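Local coordinates for protein demethyldecarbamoylnovobiocin O-methyltransferase (Streptomyces caeruleus, PDB 2WK1) that catalyses the S-adenosyl-L-methionine-dependent methylation of the noviose 4-hydroxyl group, the penultimate step in biosynthesis of the antibiotic novobiocin, at residues Leu110-Val115 with Arg214-Leu219; Asp218-Thr223 with Lys252-Glu257; Asp244-Pro249 with Leu268-Arg273. All blocks are in the same frame, centred on the assembly; numbering follows the deposited sequence. Where two conformers were deposited one is given.

In the fold
The chain first lays down strand 109-113, near the middle of the mixed sheet of this class I methyltransferase fold. Contact 1 closes a long loop when strand 210-215 returns beside it, with 98 residues between its two segments. Contact 2 begins where contact 1 ends, sharing Asp218 and Leu219, and joins the start of helix 220-230 to helix 249-261. Contact 3 crosses contact 2: it opens at 244-249, before helix 249-261, and closes at 268-273, after it. It ties the loop following strand 238-242 to strand 269-270, outermost in the sheet of this chain. Tyr245 bonds to Asp256, and the Met246 carbonyl to Lys252. Contacts 1 and 2 both touch the bound S-adenosyl-L-homocysteine.

Contact 1: Leu110-Val115 with Arg214-Leu219; sequences LVETGV and RMDGDL. With SAH (S-adenosyl-L-homocysteine), chain B; EDO (1,2-ethanediol), chain F.
Strands 109-113 and 210-215 run parallel here, with Glu112 beside Arg214 and Thr113 beside Met215. They are neighbours in the central sheet of the class I methyltransferase fold, and their C-terminal ends form part of the cofactor pocket. Three backbone bonds join them: Arg214 N to Val111 O, Thr113 N to Arg214 O and Asp216 N to Thr113 O, each 2.9 Å. Glu112 and Arg214 share one face of the sheet; Thr113 and Met215 are on the other, which helix 220-230 covers.

Glu112 and Arg214 both start with CG anti to the backbone N (chi1 -167° and -174°), which lets them extend side by side in the same direction, their carboxylate and guanidinium planes 73° apart. Arg214 NH1 forms a salt bridge with Glu112 OE2 at 2.9 Å, meeting it nearly along its C-O axis. The same NH1 bonds to Asp216 OD2 at 3.1 Å. That oxygen lies in the guanidinium plane, although the nitrogen stands above the carboxylate plane. Arg214 NH2 pairs with Asp243, a predicted magnesium ligand.

The amino nitrogen of S-adenosyl-L-homocysteine bonds to Gly114 O and Asp216 OD2, and Glu112 OE2 lies 2.7 Å from this atom N. The two carboxylates are close, so Arg214 and the ligand amino group probably offset their charge. Beyond the paired residues, Gly114 CA makes a CA-H...O contact with Asp216 O at 3.5 Å.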
loop_
_atom_site.group_PDB
_atom_site.type_symbol
_atom_site.label_atom_id
_atom_site.label_comp_id
_atom_site.label_asym_id
_atom_site.label_seq_id
_atom_site.Cartn_x
_atom_site.Cartn_y
_atom_site.Cartn_z
ATOM N N LEU A 110 -0.865 7.127 22.488
ATOM C CA LEU A 110 -1.295 7.886 21.332
ATOM C C LEU A 110 -2.807 7.676 21.206
ATOM O O LEU A 110 -3.282 6.560 21.443
ATOM C CB LEU A 110 -0.601 7.352 20.073
ATOM C CG LEU A 110 0.922 7.239 20.116
ATOM C CD1 LEU A 110 1.439 6.669 18.803
ATOM C CD2 LEU A 110 1.568 8.563 20.454
ATOM N N VAL A 111 -3.564 8.703 20.843
ATOM C CA VAL A 111 -4.999 8.555 20.654
ATOM C C VAL A 111 -5.501 9.361 19.494
ATOM O O VAL A 111 -5.012 10.467 19.264
ATOM C CB VAL A 111 -5.761 8.931 21.939
ATOM C CG1 VAL A 111 -5.553 10.380 22.315
ATOM C CG2 VAL A 111 -7.262 8.601 21.810
ATOM N N GLU A 112 -6.474 8.823 18.771
ATOM C CA GLU A 112 -7.285 9.590 17.856
ATOM C C GLU A 112 -8.730 9.508 18.272
ATOM O O GLU A 112 -9.247 8.413 18.534
ATOM C CB GLU A 112 -7.170 9.100 16.420
ATOM C CG GLU A 112 -7.793 10.147 15.483
ATOM C CD GLU A 112 -7.724 9.816 14.006
ATOM O OE1 GLU A 112 -7.919 8.636 13.696
ATOM O OE2 GLU A 112 -7.493 10.745 13.168
ATOM N N THR A 113 -9.359 10.668 18.395
ATOM C CA THR A 113 -10.775 10.789 18.655
ATOM C C THR A 113 -11.493 11.126 17.362
ATOM O O THR A 113 -11.477 12.261 16.914
ATOM C CB THR A 113 -11.089 11.803 19.783
ATOM O OG1 THR A 113 -10.531 13.077 19.472
ATOM C CG2 THR A 113 -10.530 11.342 21.090
ATOM N N GLY A 114 -12.045 10.110 16.709
ATOM C CA GLY A 114 -12.714 10.212 15.426
ATOM C C GLY A 114 -11.834 9.597 14.379
ATOM O O GLY A 114 -10.896 10.234 13.910
ATOM N N VAL A 115 -12.148 8.360 14.002
ATOM C CA VAL A 115 -11.212 7.529 13.257
ATOM C C VAL A 115 -11.675 7.080 11.865
ATOM O O VAL A 115 -10.857 6.622 11.080
ATOM C CB VAL A 115 -10.800 6.300 14.089
ATOM C CG1 VAL A 115 -10.414 6.734 15.514
ATOM C CG2 VAL A 115 -11.871 5.198 14.072
ATOM N N ARG A 214 -4.809 13.345 18.907
ATOM C CA ARG A 214 -5.288 13.787 17.586
ATOM C C ARG A 214 -6.806 13.846 17.630
ATOM O O ARG A 214 -7.452 12.871 17.966
ATOM C CB ARG A 214 -4.800 12.901 16.459
ATOM C CG ARG A 214 -5.196 13.472 15.098
ATOM C CD ARG A 214 -4.627 12.691 13.902
ATOM N NE ARG A 214 -4.554 13.579 12.758
ATOM C CZ ARG A 214 -5.612 13.983 12.057
ATOM N NH1 ARG A 214 -6.780 13.381 12.211
ATOM N NH2 ARG A 214 -5.483 14.955 11.186
ATOM N N MET A 215 -7.355 15.006 17.327
ATOM C CA MET A 215 -8.783 15.267 17.412
ATOM C C MET A 215 -9.354 15.419 16.022
ATOM O O MET A 215 -8.903 16.288 15.257
ATOM C CB MET A 215 -9.032 16.526 18.238
ATOM C CG MET A 215 -8.355 16.507 19.611
ATOM S SD MET A 215 -8.976 17.784 20.682
ATOM C CE MET A 215 -8.622 19.186 19.692
ATOM N N ASP A 216 -10.362 14.623 15.690
ATOM C CA ASP A 216 -10.993 14.658 14.375
ATOM C C ASP A 216 -12.455 14.255 14.516
ATOM O O ASP A 216 -12.923 13.313 13.851
ATOM C CB ASP A 216 -10.257 13.693 13.443
ATOM C CG ASP A 216 -10.503 13.963 11.954
ATOM O OD1 ASP A 216 -11.450 14.707 11.595
ATOM O OD2 ASP A 216 -9.725 13.411 11.129
ATOM N N GLY A 217 -13.168 14.972 15.365
ATOM C CA GLY A 217 -14.562 14.661 15.668
ATOM C C GLY A 217 -15.606 15.578 15.069
ATOM O O GLY A 217 -16.780 15.440 15.387
ATOM N N ASP A 218 -15.186 16.525 14.224
ATOM C CA ASP A 218 -16.066 17.347 13.363
ATOM C C ASP A 218 -17.030 18.361 13.988
ATOM O O ASP A 218 -17.450 19.255 13.285
ATOM C CB ASP A 218 -16.860 16.446 12.403
ATOM C CG ASP A 218 -16.033 15.950 11.228
ATOM O OD1 ASP A 218 -15.191 16.708 10.680
ATOM O OD2 ASP A 218 -16.228 14.782 10.857
ATOM N N LEU A 219 -17.360 18.232 15.271
ATOM C CA LEU A 219 -18.342 19.099 15.935
ATOM C C LEU A 219 -17.759 19.863 17.087
ATOM O O LEU A 219 -16.778 19.429 17.684
ATOM C CB LEU A 219 -19.465 18.242 16.534
ATOM C CG LEU A 219 -20.263 17.331 15.634
ATOM C CD1 LEU A 219 -21.287 16.541 16.470
ATOM C CD2 LEU A 219 -20.903 18.167 14.587
HETATM N N SAH B . -9.544 10.674 11.381
HETATM C CA SAH B . -10.344 10.014 10.294
HETATM C CB SAH B . -11.554 10.878 9.935
HETATM C CG SAH B . -12.562 11.025 11.067
HETATM S SD SAH B . -14.219 11.328 10.439
HETATM C C SAH B . -9.461 9.653 9.132
HETATM O O SAH B . -9.952 9.486 8.009
HETATM O OXT SAH B . -8.274 9.435 9.334
HETATM C "C5'" SAH B . -15.086 11.803 11.947
HETATM C "C4'" SAH B . -15.255 10.621 12.928
HETATM O "O4'" SAH B . -15.638 11.158 14.218
HETATM C "C3'" SAH B . -16.304 9.587 12.522
HETATM O "O3'" SAH B . -15.757 8.257 12.469
HETATM C "C2'" SAH B . -17.379 9.737 13.620
HETATM O "O2'" SAH B . -18.071 8.534 13.958
HETATM C "C1'" SAH B . -16.581 10.263 14.818
HETATM N N9 SAH B . -17.301 11.076 15.801
HETATM C C8 SAH B . -17.584 12.397 15.665
HETATM N N7 SAH B . -18.137 12.886 16.802
HETATM C C5 SAH B . -18.180 11.856 17.684
HETATM C C6 SAH B . -18.583 11.702 19.059
HETATM N N6 SAH B . -19.088 12.729 19.723
HETATM N N1 SAH B . -18.434 10.502 19.630
HETATM C C2 SAH B . -17.883 9.463 18.976
HETATM N N3 SAH B . -17.482 9.511 17.701
HETATM C C4 SAH B . -17.595 10.688 17.052
HETATM C C1 EDO F . -11.319 18.302 16.457
HETATM O O1 EDO F . -12.309 17.335 16.971
HETATM C C2 EDO F . -11.755 19.129 15.231
HETATM O O2 EDO F . -11.153 18.591 14.029
#

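Contact 2: Asp218-Thr223 with Lys252-Glu257; sequences DLYEST and KDAVDE. With SAH (S-adenosyl-L-homocysteine), chain B; EDO (1,2-ethanediol), chain F.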
loop_
_atom_site.group_PDB
_atom_site.type_symbol
_atom_site.label_atom_id
_atom_site.label_comp_id
_atom_site.label_asym_id
_atom_site.label_seq_id
_atom_site.Cartn_x
_atom_site.Cartn_y
_atom_site.Cartn_z
ATOM N N ASP A 218 -15.186 16.525 14.224
ATOM C CA ASP A 218 -16.066 17.347 13.363
ATOM C C ASP A 218 -17.030 18.361 13.988
ATOM O O ASP A 218 -17.450 19.255 13.285
ATOM C CB ASP A 218 -16.860 16.446 12.403
ATOM C CG ASP A 218 -16.033 15.950 11.228
ATOM O OD1 ASP A 218 -15.191 16.708 10.680
ATOM O OD2 ASP A 218 -16.228 14.782 10.857
ATOM N N LEU A 219 -17.360 18.232 15.271
ATOM C CA LEU A 219 -18.342 19.099 15.935
ATOM C C LEU A 219 -17.759 19.863 17.087
ATOM O O LEU A 219 -16.778 19.429 17.684
ATOM C CB LEU A 219 -19.465 18.242 16.534
ATOM C CG LEU A 219 -20.263 17.331 15.634
ATOM C CD1 LEU A 219 -21.287 16.541 16.470
ATOM C CD2 LEU A 219 -20.903 18.167 14.587
ATOM N N TYR A 220 -18.392 20.977 17.434
ATOM C CA TYR A 220 -18.028 21.699 18.647
ATOM C C TYR A 220 -18.100 20.764 19.836
ATOM O O TYR A 220 -17.166 20.711 20.662
ATOM C CB TYR A 220 -18.952 22.898 18.861
ATOM C CG TYR A 220 -18.788 23.597 20.188
ATOM C CD1 TYR A 220 -19.449 23.145 21.320
ATOM C CD2 TYR A 220 -17.968 24.703 20.300
ATOM C CE1 TYR A 220 -19.305 23.796 22.536
ATOM C CE2 TYR A 220 -17.813 25.363 21.498
ATOM C CZ TYR A 220 -18.479 24.896 22.618
ATOM O OH TYR A 220 -18.347 25.556 23.829
ATOM N N GLU A 221 -19.208 20.035 19.963
ATOM C CA GLU A 221 -19.371 19.241 21.173
ATOM C C GLU A 221 -18.365 18.110 21.283
ATOM O O GLU A 221 -17.842 17.849 22.370
ATOM C CB GLU A 221 -20.802 18.775 21.346
ATOM C CG GLU A 221 -21.363 17.758 20.434
ATOM C CD GLU A 221 -22.610 17.168 21.089
ATOM O OE1 GLU A 221 -23.677 17.815 21.037
ATOM O OE2 GLU A 221 -22.496 16.106 21.727
ATOM N N SER A 222 -18.077 17.464 20.164
ATOM C CA SER A 222 -17.103 16.406 20.129
ATOM C C SER A 222 -15.737 16.922 20.518
ATOM O O SER A 222 -15.013 16.275 21.279
ATOM C CB SER A 222 -17.053 15.772 18.751
ATOM O OG SER A 222 -18.324 15.252 18.368
ATOM N N THR A 223 -15.376 18.090 19.994
ATOM C CA THR A 223 -14.071 18.678 20.257
ATOM C C THR A 223 -13.951 19.129 21.705
ATOM O O THR A 223 -12.954 18.880 22.337
ATOM C CB THR A 223 -13.814 19.852 19.281
ATOM O OG1 THR A 223 -13.965 19.388 17.939
ATOM C CG2 THR A 223 -12.450 20.453 19.450
ATOM N N LYS A 252 -13.271 25.400 15.442
ATOM C CA LYS A 252 -12.458 26.554 15.778
ATOM C C LYS A 252 -12.953 27.211 17.079
ATOM O O LYS A 252 -12.170 27.535 17.961
ATOM C CB LYS A 252 -12.480 27.545 14.601
ATOM C CG LYS A 252 -11.430 28.631 14.657
ATOM C CD LYS A 252 -11.495 29.676 13.505
ATOM C CE LYS A 252 -10.953 29.205 12.178
ATOM N NZ LYS A 252 -11.219 30.111 11.003
ATOM N N ASP A 253 -14.269 27.338 17.214
ATOM C CA ASP A 253 -14.840 27.866 18.454
ATOM C C ASP A 253 -14.433 27.047 19.692
ATOM O O ASP A 253 -14.032 27.600 20.705
ATOM C CB ASP A 253 -16.373 27.863 18.414
ATOM C CG ASP A 253 -16.996 28.896 17.488
ATOM O OD1 ASP A 253 -16.325 29.798 16.991
ATOM O OD2 ASP A 253 -18.221 28.775 17.240
ATOM N N ALA A 254 -14.553 25.722 19.613
ATOM C CA ALA A 254 -14.244 24.872 20.750
ATOM C C ALA A 254 -12.760 24.942 21.138
ATOM O O ALA A 254 -12.418 25.051 22.320
ATOM C CB ALA A 254 -14.661 23.421 20.470
ATOM N N VAL A 255 -11.873 24.873 20.145
ATOM C CA VAL A 255 -10.438 24.917 20.429
ATOM C C VAL A 255 -10.045 26.254 21.018
ATOM O O VAL A 255 -9.316 26.336 22.039
ATOM C CB VAL A 255 -9.622 24.598 19.141
ATOM C CG1 VAL A 255 -8.132 24.904 19.333
ATOM C CG2 VAL A 255 -9.874 23.154 18.711
ATOM N N ASP A 256 -10.560 27.329 20.414
ATOM C CA ASP A 256 -10.184 28.649 20.917
ATOM C C ASP A 256 -10.747 28.902 22.305
ATOM O O ASP A 256 -10.071 29.479 23.161
ATOM C CB ASP A 256 -10.651 29.746 19.960
ATOM C CG ASP A 256 -9.861 29.797 18.660
ATOM O OD1 ASP A 256 -8.845 29.082 18.495
ATOM O OD2 ASP A 256 -10.259 30.600 17.782
ATOM N N GLU A 257 -11.975 28.461 22.545
ATOM C CA GLU A 257 -12.556 28.658 23.869
ATOM C C GLU A 257 -11.835 27.871 24.952
ATOM O O GLU A 257 -11.584 28.378 26.040
ATOM C CB GLU A 257 -14.246 28.037 23.853
ATOM C CG GLU A 257 -14.920 28.287 25.161
ATOM C CD GLU A 257 -16.165 27.658 25.085
ATOM O OE1 GLU A 257 -16.638 27.254 24.135
ATOM O OE2 GLU A 257 -16.813 27.498 26.231
HETATM N N SAH B . -9.544 10.674 11.381
HETATM C CA SAH B . -10.344 10.014 10.294
HETATM C CB SAH B . -11.554 10.878 9.935
HETATM C CG SAH B . -12.562 11.025 11.067
HETATM S SD SAH B . -14.219 11.328 10.439
HETATM C C SAH B . -9.461 9.653 9.132
HETATM O O SAH B . -9.952 9.486 8.009
HETATM O OXT SAH B . -8.274 9.435 9.334
HETATM C "C5'" SAH B . -15.086 11.803 11.947
HETATM C "C4'" SAH B . -15.255 10.621 12.928
HETATM O "O4'" SAH B . -15.638 11.158 14.218
HETATM C "C3'" SAH B . -16.304 9.587 12.522
HETATM O "O3'" SAH B . -15.757 8.257 12.469
HETATM C "C2'" SAH B . -17.379 9.737 13.620
HETATM O "O2'" SAH B . -18.071 8.534 13.958
HETATM C "C1'" SAH B . -16.581 10.263 14.818
HETATM N N9 SAH B . -17.301 11.076 15.801
HETATM C C8 SAH B . -17.584 12.397 15.665
HETATM N N7 SAH B . -18.137 12.886 16.802
HETATM C C5 SAH B . -18.180 11.856 17.684
HETATM C C6 SAH B . -18.583 11.702 19.059
HETATM N N6 SAH B . -19.088 12.729 19.723
HETATM N N1 SAH B . -18.434 10.502 19.630
HETATM C C2 SAH B . -17.883 9.463 18.976
HETATM N N3 SAH B . -17.482 9.511 17.701
HETATM C C4 SAH B . -17.595 10.688 17.052
HETATM C C1 EDO F . -11.319 18.302 16.457
HETATM O O1 EDO F . -12.309 17.335 16.971
HETATM C C2 EDO F . -11.755 19.129 15.231
HETATM O O2 EDO F . -11.153 18.591 14.029
#
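Tyr220 and Thr223, on the first turn of helix 220-230, meet Ala254 and its neighbours on helix 249-261. The backbones come closest at Tyr220 and Ala254, whose CA atoms are 5.4 Å apart.

Most of the contact is apolar. Tyr220 CD2 lies 3.6 Å from Ala254 CB. In Tyr220, CG is anti to the backbone N (chi1 172°), which carries the ring across to the second helix. Asp253 CB sits at the ring edge, near its plane. Thr223 adds its methyl: CG2 is 3.8 Å from Ala254 CB and equally far from Val255 CG2. Tyr220 also stacks on Tyr155, and the hydroxyl of Tyr155 bonds to the carboxylate of Asp253.

One polar link crosses between the helices. Tyr220 OH points at Glu257 OE1, which lies at the ring edge and in its plane. The modelled separation is too short for an ordinary hydrogen bond, and Glu257 has two conformers, so the exact geometry is doubtful.

Other polar bonds hold the start of helix 220-230. Leu219 occupies the N-cap position, and its carbonyl oxygen accepts two bonds from opposite faces of its plane. Thr223 OG1 reaches Leu219 O at 2.8 Å, and Thr223 N reaches the same O at 3.0 Å. Asp158 receives the backbone N-H groups of Tyr220 and Glu221. Thr223 OG1 also accepts a bond from a 1,2-ethanediol molecule.

Ligand binding occupies another side of this turn. Ser222 OG donates to N7 of the S-adenosyl-L-homocysteine adenine at 2.8 Å. Two helices that follow neighbouring parallel strands, 210-215 and 238-242, and pack side by side are typical of the Rossmann-like class I methyltransferase fold.

Contact 3: Asp244-Pro249 with Leu268-Arg273; sequences DYMMCP and LITIDR. With SO4 (sulfate ion), chain D; EDO (1,2-ethanediol), chain F.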
loop_
_atom_site.group_PDB
_atom_site.type_symbol
_atom_site.label_atom_id
_atom_site.label_comp_id
_atom_site.label_asym_id
_atom_site.label_seq_id
_atom_site.Cartn_x
_atom_site.Cartn_y
_atom_site.Cartn_z
ATOM N N ASP A 244 -9.435 19.718 11.789
ATOM C CA ASP A 244 -10.366 20.571 11.021
ATOM C C ASP A 244 -10.525 21.813 11.867
ATOM O O ASP A 244 -11.402 21.885 12.719
ATOM C CB ASP A 244 -11.726 19.836 10.855
ATOM C CG ASP A 244 -12.631 20.404 9.746
ATOM O OD1 ASP A 244 -12.263 21.350 9.042
ATOM O OD2 ASP A 244 -13.741 19.840 9.571
ATOM N N TYR A 245 -9.628 22.755 11.671
ATOM C CA TYR A 245 -9.629 24.007 12.437
ATOM C C TYR A 245 -9.943 25.194 11.549
ATOM O O TYR A 245 -10.841 25.979 11.825
ATOM C CB TYR A 245 -8.263 24.219 13.124
ATOM C CG TYR A 245 -8.139 25.504 13.936
ATOM C CD1 TYR A 245 -8.606 25.569 15.238
ATOM C CD2 TYR A 245 -7.552 26.632 13.407
ATOM C CE1 TYR A 245 -8.512 26.736 15.985
ATOM C CE2 TYR A 245 -7.421 27.789 14.145
ATOM C CZ TYR A 245 -7.922 27.847 15.425
ATOM O OH TYR A 245 -7.800 29.014 16.135
ATOM N N MET A 246 -9.167 25.388 10.509
ATOM C CA MET A 246 -9.301 26.630 9.774
ATOM C C MET A 246 -10.657 26.835 9.135
ATOM O O MET A 246 -11.164 27.975 9.131
ATOM C CB MET A 246 -8.189 26.539 8.339
ATOM C CG MET A 246 -6.904 26.401 8.943
ATOM S SD MET A 246 -5.878 26.713 7.590
ATOM C CE MET A 246 -4.328 25.973 8.344
ATOM N N MET A 247 -11.262 25.768 8.636
ATOM C CA MET A 247 -12.490 25.895 7.837
ATOM C C MET A 247 -13.704 25.329 8.533
ATOM O O MET A 247 -14.749 25.144 7.893
ATOM C CB MET A 247 -12.341 25.168 6.492
ATOM C CG MET A 247 -11.078 25.434 5.762
ATOM S SD MET A 247 -10.731 27.172 5.641
ATOM C CE MET A 247 -12.175 27.828 4.811
ATOM N N CYS A 248 -13.594 25.066 9.840
ATOM C CA CYS A 248 -14.712 24.526 10.619
ATOM C C CYS A 248 -15.043 25.470 11.755
ATOM O O CYS A 248 -14.406 25.429 12.795
ATOM C CB CYS A 248 -14.384 23.156 11.211
ATOM S SG CYS A 248 -15.740 22.454 12.213
ATOM N N PRO A 249 -16.033 26.361 11.562
ATOM C CA PRO A 249 -16.302 27.343 12.600
ATOM C C PRO A 249 -16.580 26.771 13.992
ATOM O O PRO A 249 -16.008 27.288 14.963
ATOM C CB PRO A 249 -17.501 28.127 12.042
ATOM C CG PRO A 249 -17.425 27.956 10.568
ATOM C CD PRO A 249 -16.826 26.608 10.347
ATOM N N LEU A 268 -0.452 27.770 17.986
ATOM C CA LEU A 268 -1.007 26.894 16.952
ATOM C C LEU A 268 -0.214 27.026 15.683
ATOM O O LEU A 268 -0.032 28.143 15.171
ATOM C CB LEU A 268 -2.453 27.210 16.654
ATOM C CG LEU A 268 -3.447 27.070 17.785
ATOM C CD1 LEU A 268 -4.805 27.555 17.316
ATOM C CD2 LEU A 268 -3.538 25.639 18.268
ATOM N N ILE A 269 0.232 25.893 15.161
ATOM C CA ILE A 269 1.005 25.803 13.947
ATOM C C ILE A 269 0.202 25.127 12.870
ATOM O O ILE A 269 -0.425 24.116 13.108
ATOM C CB ILE A 269 2.435 24.807 14.159
ATOM C CG1 ILE A 269 3.205 25.361 15.335
ATOM C CG2 ILE A 269 3.131 24.651 12.845
ATOM C CD1 ILE A 269 3.905 24.358 16.148
ATOM N N THR A 270 0.212 25.680 11.679
ATOM C CA THR A 270 -0.575 25.099 10.613
ATOM C C THR A 270 0.066 23.859 10.015
ATOM O O THR A 270 1.293 23.695 10.051
ATOM C CB THR A 270 -0.861 26.085 9.475
ATOM O OG1 THR A 270 0.311 26.209 8.649
ATOM C CG2 THR A 270 -1.347 27.459 9.974
ATOM N N ILE A 271 -0.785 22.997 9.449
ATOM C CA ILE A 271 -0.354 21.793 8.730
ATOM C C ILE A 271 -0.582 21.887 7.223
ATOM O O ILE A 271 0.315 21.654 6.417
ATOM C CB ILE A 271 -1.098 20.543 9.273
ATOM C CG1 ILE A 271 -0.821 20.361 10.763
ATOM C CG2 ILE A 271 -0.679 19.323 8.475
ATOM C CD1 ILE A 271 -1.766 19.458 11.519
ATOM N N ASP A 272 -1.797 22.233 6.865
ATOM C CA ASP A 272 -2.209 22.281 5.465
ATOM C C ASP A 272 -3.244 23.391 5.292
ATOM O O ASP A 272 -3.079 24.458 5.906
ATOM C CB ASP A 272 -2.633 20.889 4.949
ATOM C CG ASP A 272 -3.733 20.234 5.777
ATOM O OD1 ASP A 272 -4.357 20.892 6.635
ATOM O OD2 ASP A 272 -3.989 19.040 5.525
ATOM N N ARG A 273 -4.291 23.186 4.497
ATOM C CA ARG A 273 -5.336 24.199 4.370
ATOM C C ARG A 273 -6.383 24.070 5.471
ATOM O O ARG A 273 -7.332 24.879 5.501
ATOM C CB ARG A 273 -6.027 24.084 3.007
ATOM C CG ARG A 273 -5.043 24.183 1.855
ATOM C CD ARG A 273 -5.760 24.159 0.529
ATOM N NE ARG A 273 -6.518 25.368 0.209
ATOM C CZ ARG A 273 -6.085 26.365 -0.562
ATOM N NH1 ARG A 273 -4.847 26.390 -1.026
ATOM N NH2 ARG A 273 -6.893 27.379 -0.819
HETATM S S SO4 D . -9.950 26.714 1.098
HETATM O O1 SO4 D . -10.098 28.099 1.542
HETATM O O2 SO4 D . -8.932 26.126 1.952
HETATM O O3 SO4 D . -9.518 26.739 -0.311
HETATM O O4 SO4 D . -11.215 25.989 1.217
HETATM C C1 EDO F . -11.319 18.302 16.457
HETATM O O1 EDO F . -12.309 17.335 16.971
HETATM C C2 EDO F . -11.755 19.129 15.231
HETATM O O2 EDO F . -11.153 18.591 14.029
#
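Tyr245 and Met246 of the loop 244-249 pack against Leu268, Thr270 and the backbone of Asp272 and Arg273. The loop holds a type I beta turn from Tyr245 to Cys248 and follows strand 238-242 of the methyltransferase sheet. At its start Asp244, a predicted magnesium ligand, gives its backbone N-H to 1,2-ethanediol. The partner segment leads through strand 269-270, outermost in the sheet of this chain, which pairs antiparallel with strand 276-279. The contact lies at the protein surface and has no hydrogen bond between its two segments.

Leu268 comes first. Its CD1 touches the phenol end of Tyr245, 3.5 Å from Tyr245 OH and 3.7 Å from Tyr245 CZ. The two side chains cross at about a right angle. With CG anti to the backbone N (chi1 179°), the Tyr245 ring extends to Leu268, and its hydroxyl bonds to Asp256 on helix 249-261.

Thr270 is next. Its CB is 3.6 Å from Met246 CE, reached by an extended methionine chain that crosses it at about a right angle. Met246 has two conformers, so all contacts of its side chain are tentative. In this conformer CE also nears the carbonyl oxygen of Asp272. The carboxylate of Asp272 turns elsewhere, to a salt bridge with Arg90 and to the backbone N-H groups of Asp274 and Gly275.

Arg273 is last. Its carbonyl oxygen faces the loop: Met247 CG is 3.8 Å from Arg273 O. The Arg273 side chain bends at chi3 (72°) and leads away from the loop to a sulfate, probably from the crystallisation liquor, which Arg76 also binds. Arg273 NE donates to sulfate O2 at 3.1 Å, and Arg273 NH2 donates to sulfate O3 at 2.7 Å.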